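Local coordinates for putative lipoate-protein ligase A subunit 2 (Thermoplasma acidophilum DSM 1728, PDB 3R07) that is a small alpha+beta protein named as the second subunit of a putative lipoate-protein ligase A and related to the C-terminal domain of bacterial lipoate-protein ligases, at residues Asp26-Lys31 / Ser58-Asn63; Ile33-Asp38 / Arg49-Leu54; Ile19-Asp24 / Ile85-Val90. All blocks are in the same frame, centred on the assembly; numbering follows the deposited sequence. Where two conformers were deposited one is given.

Contact 1 of 3, residues Asp26-Lys31 / Ser58-Asn63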
loop_
_atom_site.group_PDB
_atom_site.type_symbol
_atom_site.label_atom_id
_atom_site.label_comp_id
_atom_site.label_asym_id
_atom_site.label_seq_id
_atom_site.Cartn_x
_atom_site.Cartn_y
_atom_site.Cartn_z
ATOM N N ASP B 26 -13.311 -22.152 21.104
ATOM C CA ASP B 26 -14.140 -23.179 21.706
ATOM C C ASP B 26 -13.263 -23.936 22.699
ATOM O O ASP B 26 -12.463 -24.789 22.327
ATOM C CB ASP B 26 -14.708 -24.105 20.624
ATOM C CG ASP B 26 -15.484 -25.285 21.202
ATOM O OD1 ASP B 26 -15.202 -25.679 22.366
ATOM O OD2 ASP B 26 -16.375 -25.824 20.487
ATOM N N GLY B 27 -13.407 -23.609 23.971
ATOM C CA GLY B 27 -12.530 -24.178 24.977
ATOM C C GLY B 27 -11.093 -23.744 24.740
ATOM O O GLY B 27 -10.758 -22.562 24.887
ATOM N N ASN B 28 -10.249 -24.703 24.368
ATOM C CA ASN B 28 -8.813 -24.464 24.221
ATOM C C ASN B 28 -8.449 -24.405 22.718
ATOM O O ASN B 28 -7.284 -24.248 22.334
ATOM C CB ASN B 28 -8.038 -25.580 24.968
ATOM C CG ASN B 28 -6.720 -25.090 25.608
ATOM O OD1 ASN B 28 -6.669 -24.062 26.304
ATOM N ND2 ASN B 28 -5.649 -25.853 25.387
ATOM N N ARG B 29 -9.480 -24.486 21.881
ATOM C CA ARG B 29 -9.332 -24.809 20.484
ATOM C C ARG B 29 -9.856 -23.680 19.581
ATOM O O ARG B 29 -10.877 -23.043 19.871
ATOM C CB ARG B 29 -10.068 -26.125 20.222
ATOM C CG ARG B 29 -9.555 -26.946 19.049
ATOM C CD ARG B 29 -10.460 -26.760 17.843
ATOM N NE ARG B 29 -11.841 -27.095 18.181
ATOM C CZ ARG B 29 -12.886 -26.989 17.363
ATOM N NH1 ARG B 29 -12.735 -26.551 16.119
ATOM N NH2 ARG B 29 -14.098 -27.324 17.800
ATOM N N ILE B 30 -9.147 -23.445 18.477
ATOM C CA ILE B 30 -9.411 -22.311 17.598
ATOM C C ILE B 30 -10.475 -22.689 16.580
ATOM O O ILE B 30 -10.248 -23.537 15.716
ATOM C CB ILE B 30 -8.116 -21.824 16.898
ATOM C CG1 ILE B 30 -7.150 -21.202 17.924
ATOM C CG2 ILE B 30 -8.455 -20.835 15.768
ATOM C CD1 ILE B 30 -5.749 -20.966 17.407
ATOM N N LYS B 31 -11.643 -22.067 16.694
ATOM C CA LYS B 31 -12.769 -22.404 15.845
ATOM C C LYS B 31 -12.683 -21.583 14.573
ATOM O O LYS B 31 -12.945 -22.079 13.478
ATOM C CB LYS B 31 -14.080 -22.128 16.583
ATOM C CG LYS B 31 -15.333 -22.532 15.840
ATOM C CD LYS B 31 -16.584 -22.337 16.695
ATOM C CE LYS B 31 -17.839 -22.710 15.877
ATOM N NZ LYS B 31 -19.085 -22.855 16.718
ATOM N N SER B 58 -4.611 -25.735 18.897
ATOM C CA SER B 58 -4.842 -25.378 20.279
ATOM C C SER B 58 -4.050 -24.152 20.632
ATOM O O SER B 58 -2.856 -24.085 20.375
ATOM C CB SER B 58 -4.464 -26.535 21.206
ATOM O OG SER B 58 -5.538 -27.457 21.316
ATOM N N ILE B 59 -4.725 -23.192 21.247
ATOM C CA ILE B 59 -4.117 -21.910 21.593
ATOM C C ILE B 59 -2.789 -22.078 22.343
ATOM O O ILE B 59 -2.052 -21.106 22.562
ATOM C CB ILE B 59 -5.130 -20.963 22.338
ATOM C CG1 ILE B 59 -5.207 -21.260 23.839
ATOM C CG2 ILE B 59 -6.516 -21.042 21.701
ATOM C CD1 ILE B 59 -4.551 -20.190 24.703
ATOM N N GLU B 60 -2.496 -23.319 22.727
ATOM C CA GLU B 60 -1.236 -23.661 23.401
ATOM C C GLU B 60 -0.106 -23.756 22.381
ATOM O O GLU B 60 0.957 -23.162 22.571
ATOM C CB GLU B 60 -1.363 -24.977 24.195
ATOM C CG GLU B 60 -2.204 -24.872 25.499
ATOM C CD GLU B 60 -1.876 -25.968 26.527
ATOM O OE1 GLU B 60 -1.151 -26.936 26.184
ATOM O OE2 GLU B 60 -2.343 -25.861 27.685
ATOM N N LYS B 61 -0.368 -24.479 21.291
ATOM C CA LYS B 61 0.620 -24.714 20.239
ATOM C C LYS B 61 0.500 -23.722 19.067
ATOM O O LYS B 61 0.427 -24.109 17.893
ATOM C CB LYS B 61 0.563 -26.174 19.781
ATOM C CG LYS B 61 0.913 -27.141 20.922
ATOM C CD LYS B 61 1.360 -28.514 20.424
ATOM C CE LYS B 61 1.935 -29.347 21.564
ATOM N NZ LYS B 61 2.839 -30.407 21.036
ATOM N N ILE B 62 0.488 -22.437 19.419
ATOM C CA ILE B 62 0.421 -21.337 18.467
ATOM C C ILE B 62 1.806 -21.057 17.871
ATOM O O ILE B 62 1.953 -20.978 16.646
ATOM C CB ILE B 62 -0.184 -20.063 19.149
ATOM C CG1 ILE B 62 -1.710 -20.064 19.030
ATOM C CG2 ILE B 62 0.408 -18.752 18.581
ATOM C CD1 ILE B 62 -2.382 -18.830 19.636
ATOM N N ASN B 63 2.811 -20.916 18.745
ATOM C CA ASN B 63 4.190 -20.622 18.347
ATOM C C ASN B 63 4.719 -21.685 17.406
ATOM O O ASN B 63 5.373 -21.376 16.425
ATOM C CB ASN B 63 5.096 -20.501 19.571
ATOM C CG ASN B 63 4.674 -19.377 20.505
ATOM O OD1 ASN B 63 3.509 -18.975 20.536
ATOM N ND2 ASN B 63 5.624 -18.866 21.278
#

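Contact 2 of 3, residues Ile33-Asp38 / Arg49-Leu54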
loop_
_atom_site.group_PDB
_atom_site.type_symbol
_atom_site.label_atom_id
_atom_site.label_comp_id
_atom_site.label_asym_id
_atom_site.label_seq_id
_atom_site.Cartn_x
_atom_site.Cartn_y
_atom_site.Cartn_z
ATOM N N ILE B 33 -10.428 -17.851 12.868
ATOM C CA ILE B 33 -9.445 -16.788 12.986
ATOM C C ILE B 33 -9.453 -15.910 11.734
ATOM O O ILE B 33 -9.675 -16.375 10.607
ATOM C CB ILE B 33 -8.011 -17.330 13.393
ATOM C CG1 ILE B 33 -6.984 -16.193 13.503
ATOM C CG2 ILE B 33 -7.550 -18.478 12.483
ATOM C CD1 ILE B 33 -5.669 -16.587 14.100
ATOM N N HIS B 34 -9.255 -14.620 11.954
ATOM C CA HIS B 34 -9.176 -13.680 10.872
ATOM C C HIS B 34 -8.039 -12.750 11.214
ATOM O O HIS B 34 -8.025 -12.160 12.283
ATOM C CB HIS B 34 -10.522 -12.972 10.670
ATOM C CG HIS B 34 -10.422 -11.674 9.925
ATOM N ND1 HIS B 34 -10.063 -11.596 8.589
ATOM C CD2 HIS B 34 -10.639 -10.396 10.333
ATOM C CE1 HIS B 34 -10.053 -10.326 8.216
ATOM N NE2 HIS B 34 -10.403 -9.579 9.254
ATOM N N ILE B 35 -7.044 -12.687 10.335
ATOM C CA ILE B 35 -5.913 -11.784 10.510
ATOM C C ILE B 35 -5.969 -10.668 9.457
ATOM O O ILE B 35 -6.188 -10.918 8.271
ATOM C CB ILE B 35 -4.572 -12.514 10.414
ATOM C CG1 ILE B 35 -4.569 -13.751 11.316
ATOM C CG2 ILE B 35 -3.447 -11.586 10.793
ATOM C CD1 ILE B 35 -3.403 -14.696 11.104
ATOM N N SER B 36 -5.784 -9.426 9.896
ATOM C CA SER B 36 -5.870 -8.318 8.977
ATOM C C SER B 36 -4.915 -7.225 9.396
ATOM O O SER B 36 -4.175 -7.380 10.351
ATOM C CB SER B 36 -7.306 -7.805 8.875
ATOM O OG SER B 36 -7.758 -7.262 10.095
ATOM N N GLY B 37 -4.910 -6.133 8.636
ATOM C CA GLY B 37 -4.178 -4.938 9.012
ATOM C C GLY B 37 -3.130 -4.486 8.037
ATOM O O GLY B 37 -3.141 -4.847 6.864
ATOM N N ASP B 38 -2.207 -3.695 8.562
ATOM C CA ASP B 38 -1.281 -2.894 7.782
ATOM C C ASP B 38 0.085 -3.594 7.824
ATOM O O ASP B 38 0.844 -3.507 8.800
ATOM C CB ASP B 38 -1.290 -1.490 8.392
ATOM C CG ASP B 38 -0.115 -0.634 7.988
ATOM O OD1 ASP B 38 0.739 -1.045 7.153
ATOM O OD2 ASP B 38 -0.035 0.490 8.542
ATOM N N ARG B 49 -2.868 -19.135 4.361
ATOM C CA ARG B 49 -2.234 -20.343 4.863
ATOM C C ARG B 49 -2.120 -20.221 6.384
ATOM O O ARG B 49 -2.387 -21.183 7.097
ATOM C CB ARG B 49 -0.848 -20.580 4.214
ATOM C CG ARG B 49 -0.552 -22.052 3.783
ATOM C CD ARG B 49 0.963 -22.395 3.511
ATOM N NE ARG B 49 1.715 -21.351 2.801
ATOM C CZ ARG B 49 2.824 -20.755 3.267
ATOM N NH1 ARG B 49 3.343 -21.108 4.447
ATOM N NH2 ARG B 49 3.430 -19.799 2.549
ATOM N N LEU B 50 -1.758 -19.038 6.872
ATOM C CA LEU B 50 -1.571 -18.819 8.296
ATOM C C LEU B 50 -2.888 -18.955 9.059
ATOM O O LEU B 50 -2.915 -19.472 10.169
ATOM C CB LEU B 50 -0.935 -17.451 8.555
ATOM C CG LEU B 50 -0.534 -17.063 9.986
ATOM C CD1 LEU B 50 0.309 -18.139 10.663
ATOM C CD2 LEU B 50 0.185 -15.719 10.018
ATOM N N GLU B 51 -3.984 -18.502 8.466
ATOM C CA GLU B 51 -5.291 -18.674 9.087
ATOM C C GLU B 51 -5.715 -20.159 9.062
ATOM O O GLU B 51 -6.270 -20.670 10.037
ATOM C CB GLU B 51 -6.350 -17.789 8.407
ATOM C CG GLU B 51 -6.259 -16.293 8.701
ATOM C CD GLU B 51 -7.186 -15.467 7.803
ATOM O OE1 GLU B 51 -7.578 -15.973 6.736
ATOM O OE2 GLU B 51 -7.531 -14.315 8.148
ATOM N N ASP B 52 -5.455 -20.836 7.945
ATOM C CA ASP B 52 -5.815 -22.251 7.771
ATOM C C ASP B 52 -5.083 -23.163 8.743
ATOM O O ASP B 52 -5.621 -24.181 9.171
ATOM C CB ASP B 52 -5.536 -22.706 6.336
ATOM C CG ASP B 52 -6.545 -22.149 5.338
ATOM O OD1 ASP B 52 -7.519 -21.489 5.793
ATOM O OD2 ASP B 52 -6.363 -22.369 4.108
ATOM N N MET B 53 -3.859 -22.779 9.083
ATOM C CA MET B 53 -3.008 -23.563 9.957
ATOM C C MET B 53 -3.462 -23.456 11.396
ATOM O O MET B 53 -3.605 -24.467 12.070
ATOM C CB MET B 53 -1.549 -23.134 9.805
ATOM C CG MET B 53 -0.932 -23.615 8.484
ATOM S SD MET B 53 0.711 -22.935 8.176
ATOM C CE MET B 53 1.157 -23.981 6.778
ATOM N N LEU B 54 -3.715 -22.233 11.847
ATOM C CA LEU B 54 -4.228 -21.981 13.188
ATOM C C LEU B 54 -5.636 -22.571 13.435
ATOM O O LEU B 54 -5.930 -23.026 14.542
ATOM C CB LEU B 54 -4.170 -20.486 13.502
ATOM C CG LEU B 54 -2.753 -19.914 13.628
ATOM C CD1 LEU B 54 -2.663 -18.443 13.207
ATOM C CD2 LEU B 54 -2.229 -20.090 15.027
#

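Contact 3 of 3, residues Ile19-Asp24 / Ile85-Val90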
loop_
_atom_site.group_PDB
_atom_site.type_symbol
_atom_site.label_atom_id
_atom_site.label_comp_id
_atom_site.label_asym_id
_atom_site.label_seq_id
_atom_site.Cartn_x
_atom_site.Cartn_y
_atom_site.Cartn_z
ATOM N N ILE B 19 -0.947 -5.368 13.269
ATOM C CA ILE B 19 -1.667 -6.625 13.082
ATOM C C ILE B 19 -2.969 -6.629 13.889
ATOM O O ILE B 19 -2.956 -6.384 15.091
ATOM C CB ILE B 19 -0.800 -7.834 13.466
ATOM C CG1 ILE B 19 0.645 -7.623 12.978
ATOM C CG2 ILE B 19 -1.436 -9.124 12.925
ATOM C CD1 ILE B 19 1.550 -8.823 13.100
ATOM N N ARG B 20 -4.100 -6.842 13.217
ATOM C CA ARG B 20 -5.388 -7.016 13.910
ATOM C C ARG B 20 -5.740 -8.468 13.816
ATOM O O ARG B 20 -5.613 -9.069 12.747
ATOM C CB ARG B 20 -6.510 -6.220 13.282
ATOM C CG ARG B 20 -6.207 -4.793 12.953
ATOM C CD ARG B 20 -7.476 -4.088 12.599
ATOM N NE ARG B 20 -7.241 -2.716 12.182
ATOM C CZ ARG B 20 -7.097 -1.676 13.001
ATOM N NH1 ARG B 20 -7.146 -1.844 14.314
ATOM N NH2 ARG B 20 -6.897 -0.458 12.509
ATOM N N VAL B 21 -6.175 -9.038 14.935
ATOM C CA VAL B 21 -6.597 -10.439 14.966
ATOM C C VAL B 21 -7.995 -10.553 15.544
ATOM O O VAL B 21 -8.320 -9.827 16.476
ATOM C CB VAL B 21 -5.638 -11.314 15.813
ATOM C CG1 VAL B 21 -6.098 -12.717 15.751
ATOM C CG2 VAL B 21 -4.232 -11.263 15.290
ATOM N N THR B 22 -8.818 -11.441 14.993
ATOM C CA THR B 22 -10.059 -11.865 15.664
ATOM C C THR B 22 -10.091 -13.392 15.841
ATOM O O THR B 22 -10.062 -14.138 14.852
ATOM C CB THR B 22 -11.350 -11.379 14.940
ATOM O OG1 THR B 22 -11.550 -9.989 15.204
ATOM C CG2 THR B 22 -12.607 -12.151 15.445
ATOM N N LEU B 23 -10.131 -13.852 17.095
ATOM C CA LEU B 23 -10.184 -15.289 17.375
ATOM C C LEU B 23 -11.500 -15.717 17.970
ATOM O O LEU B 23 -12.066 -15.040 18.822
ATOM C CB LEU B 23 -9.079 -15.720 18.325
ATOM C CG LEU B 23 -7.687 -15.866 17.746
ATOM C CD1 LEU B 23 -6.909 -14.678 18.216
ATOM C CD2 LEU B 23 -7.042 -17.140 18.245
ATOM N N ASP B 24 -11.962 -16.864 17.511
ATOM C CA ASP B 24 -13.178 -17.512 17.972
ATOM C C ASP B 24 -12.733 -18.785 18.700
ATOM O O ASP B 24 -12.211 -19.708 18.069
ATOM C CB ASP B 24 -13.990 -17.861 16.738
ATOM C CG ASP B 24 -15.428 -18.144 17.031
ATOM O OD1 ASP B 24 -15.777 -18.515 18.181
ATOM O OD2 ASP B 24 -16.220 -18.011 16.074
ATOM N N ILE B 85 2.978 -13.366 17.432
ATOM C CA ILE B 85 2.835 -13.965 18.756
ATOM C C ILE B 85 2.135 -12.983 19.698
ATOM O O ILE B 85 1.125 -13.332 20.298
ATOM C CB ILE B 85 4.210 -14.471 19.288
ATOM C CG1 ILE B 85 4.455 -15.888 18.760
ATOM C CG2 ILE B 85 4.303 -14.428 20.830
ATOM C CD1 ILE B 85 5.821 -16.087 18.145
ATOM N N GLN B 86 2.645 -11.756 19.804
ATOM C CA GLN B 86 1.982 -10.734 20.610
ATOM C C GLN B 86 0.545 -10.460 20.141
ATOM O O GLN B 86 -0.356 -10.296 20.963
ATOM C CB GLN B 86 2.793 -9.426 20.668
ATOM C CG GLN B 86 4.102 -9.474 21.487
ATOM C CD GLN B 86 3.991 -10.294 22.774
ATOM O OE1 GLN B 86 4.654 -11.321 22.924
ATOM N NE2 GLN B 86 3.144 -9.851 23.696
ATOM N N ALA B 87 0.344 -10.426 18.823
ATOM C CA ALA B 87 -0.969 -10.168 18.216
ATOM C C ALA B 87 -2.004 -11.222 18.590
ATOM O O ALA B 87 -3.134 -10.909 18.951
ATOM C CB ALA B 87 -0.831 -10.100 16.707
ATOM N N LEU B 88 -1.570 -12.471 18.511
ATOM C CA LEU B 88 -2.395 -13.645 18.685
ATOM C C LEU B 88 -2.524 -14.132 20.136
ATOM O O LEU B 88 -3.210 -15.125 20.378
ATOM C CB LEU B 88 -1.753 -14.753 17.871
ATOM C CG LEU B 88 -2.577 -15.682 17.011
ATOM C CD1 LEU B 88 -3.563 -14.895 16.198
ATOM C CD2 LEU B 88 -1.603 -16.375 16.092
ATOM N N ARG B 89 -1.858 -13.464 21.083
ATOM C CA ARG B 89 -1.846 -13.905 22.488
ATOM C C ARG B 89 -2.855 -13.179 23.327
ATOM O O ARG B 89 -2.885 -11.946 23.347
ATOM C CB ARG B 89 -0.474 -13.738 23.147
ATOM C CG ARG B 89 0.392 -14.980 23.094
ATOM C CD ARG B 89 -0.138 -16.131 23.976
ATOM N NE ARG B 89 0.159 -17.437 23.371
ATOM C CZ ARG B 89 1.354 -18.042 23.382
ATOM N NH1 ARG B 89 2.405 -17.483 23.984
ATOM N NH2 ARG B 89 1.495 -19.224 22.781
ATOM N N VAL B 90 -3.661 -13.963 24.038
ATOM C CA VAL B 90 -4.688 -13.432 24.927
ATOM C C VAL B 90 -4.125 -13.208 26.344
ATOM O O VAL B 90 -3.996 -12.059 26.791
ATOM C CB VAL B 90 -5.995 -14.313 24.912
ATOM C CG1 VAL B 90 -5.684 -15.818 25.141
ATOM C CG2 VAL B 90 -7.040 -13.779 25.901
#

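Contact 1 of 3, residues Asp26-Lys31 / Ser58-Asn63
Asn28 and Ile59 meet with their side chains at about a right angle, OD1 of Asn28 lying 4.0 Å from CG1 of Ile59. The hydrogen bond between the segments is a backbone one: Ile59 N donates to Asn28 O at 3.0 Å, with 158° at the hydrogen. That same oxygen of Asn28 also has CA of Ser58 at 3.4 Å, close enough for a CA-H...O contact. The amide of Asn28 also turns to the aliphatic part of Glu60, ND2 of Asn28 standing 3.6 Å from CG of Glu60; the amide and carboxylate planes are 78° apart. A type II' turn from Asp26 to Arg29 makes this the tight beta-hairpin between strands 18-26 and 29-36, with Gly27 at positive phi. Arg29 and Ser58 form a single beta bridge, so the chain before helix 62-70 runs briefly beside strand 29-36, outermost in this chain's sheet. Next to the bridge, Ile30 and Ile59 slant across one another, CG1 of Ile30 at 3.8 Å from CG2 of Ile59. With CG1 beside the backbone N (chi1 -68°), the longer branch of Ile30 carries CD1 to 4.4 Å from CG1 of Ile62. Leu23 and Leu25 of strand 18-26 continue this apolar layer, touching Ile30 and Ile59 respectively.

Contact 2 of 3, residues Ile33-Asp38 / Arg49-Leu54
Glu51 reaches from its helix to the backbone of Ile35, and this polar tie is the one hydrogen bond between strand 33-36 and helix 49-54. Ile35 N donates to Glu51 OE2 at 2.8 Å, with 167° at the hydrogen, and the oxygen uses its anti lone pair, the one turned away from OE1. A side chain extended beyond CG spans the distance; the side chains of Glu51 and Ile35 slide past each other in opposite directions, CG of Glu51 near CG1 of Ile35. The His34 side chain lies alongside that of Glu51, its ring plane 48° from the carboxylate and its ND1 3.7 Å from OE2 of Glu51. Ile35 O, on the same strand edge as the N-H taken by Glu51, hydrogen-bonds to a basic side chain of a neighbouring subunit, and Ser36 OG, on the face away from the helix, to an acidic one.

The apolar contacts lie on the face formed by Ile33 and Ile35. CD1 of Ile33, with CG1 anti to the backbone N, meets CD1 of Leu54 at 3.6 Å, the side chains crossing at a slant. Further along, CD1 of Ile35 sits 3.9 Å from CG of Leu50, those side chains being roughly perpendicular. Leu88 of helix 83-88 touches both Ile33 and Leu54, and Phe84 touches Leu50.

A methyl also packs against the helix backbone, CG2 of Ile33 lying 3.5 Å from O of Glu51. Strand and helix axes approach to 8.2 Å at 153°, a nearly antiparallel packing of a helix on a beta-sheet, as in a two-layer alpha+beta fold.

Contact 3 of 3, residues Ile19-Asp24 / Ile85-Val90
Ile19 opens the contact by directing its CB towards helix 83-88, where CG2 of Ile19 lies 4.0 Å from CB of Ala87. CA of Ile19 is 6.3 Å from CA of Ala87, a close approach of backbones consistent with the small side chain of Ala87. Arg20 points to the other face, where it forms a salt bridge with an acidic side chain of a neighbouring subunit. Val21 then meets both helix residues. CG2 of Val21 touches CB of Ala87 at 3.9 Å, while CG1 of Val21, placed anti to the backbone N (chi1 -178°), is 3.4 Å from CD1 of Leu88. The side chains of Val21 and Leu88 cross at about a right angle, and CD1 of Leu88 also lies 3.8 Å from CG2 of Val21. Residues 19, 21 and 23 thus present one face of the middle strand of a three-stranded antiparallel sheet to the last helix, the alternation expected where a helix packs on a sheet; no hydrogen bond joins the two segments. Thr22 again turns to the other face, where its OG1 is hydrogen-bonded to Ser9 OG. Leu23 ends the series: its CD1 packs 3.9 Å from CD1 of Leu88, again nearly perpendicular, and Tyr8 of strand 5-13 touches Leu23 as well.

How the contacts relate
From the N terminus, strand 5-13 leads into strand 18-26, whose residues 19-24 are met near the C terminus by 85-90; contact 3 therefore closes the longest loop, with 60 residues between its segments. Inside it, the hairpin at 26-31 is met by 58-63, so contact 1 closes a loop of 26 residues, and contact 2, with ten between its segments, nests within that. No loops cross. Contacts 1 and 2 share strand 29-36, and Lys31 N to Asp24 O (2.8 Å) and Ser36 N to Arg20 O (2.9 Å) probably hydrogen-bond it to the strand of contact 3. Ile62 touches both Leu54 and Leu88, joining helices 46-54, 62-70 and 83-88 over the sheet.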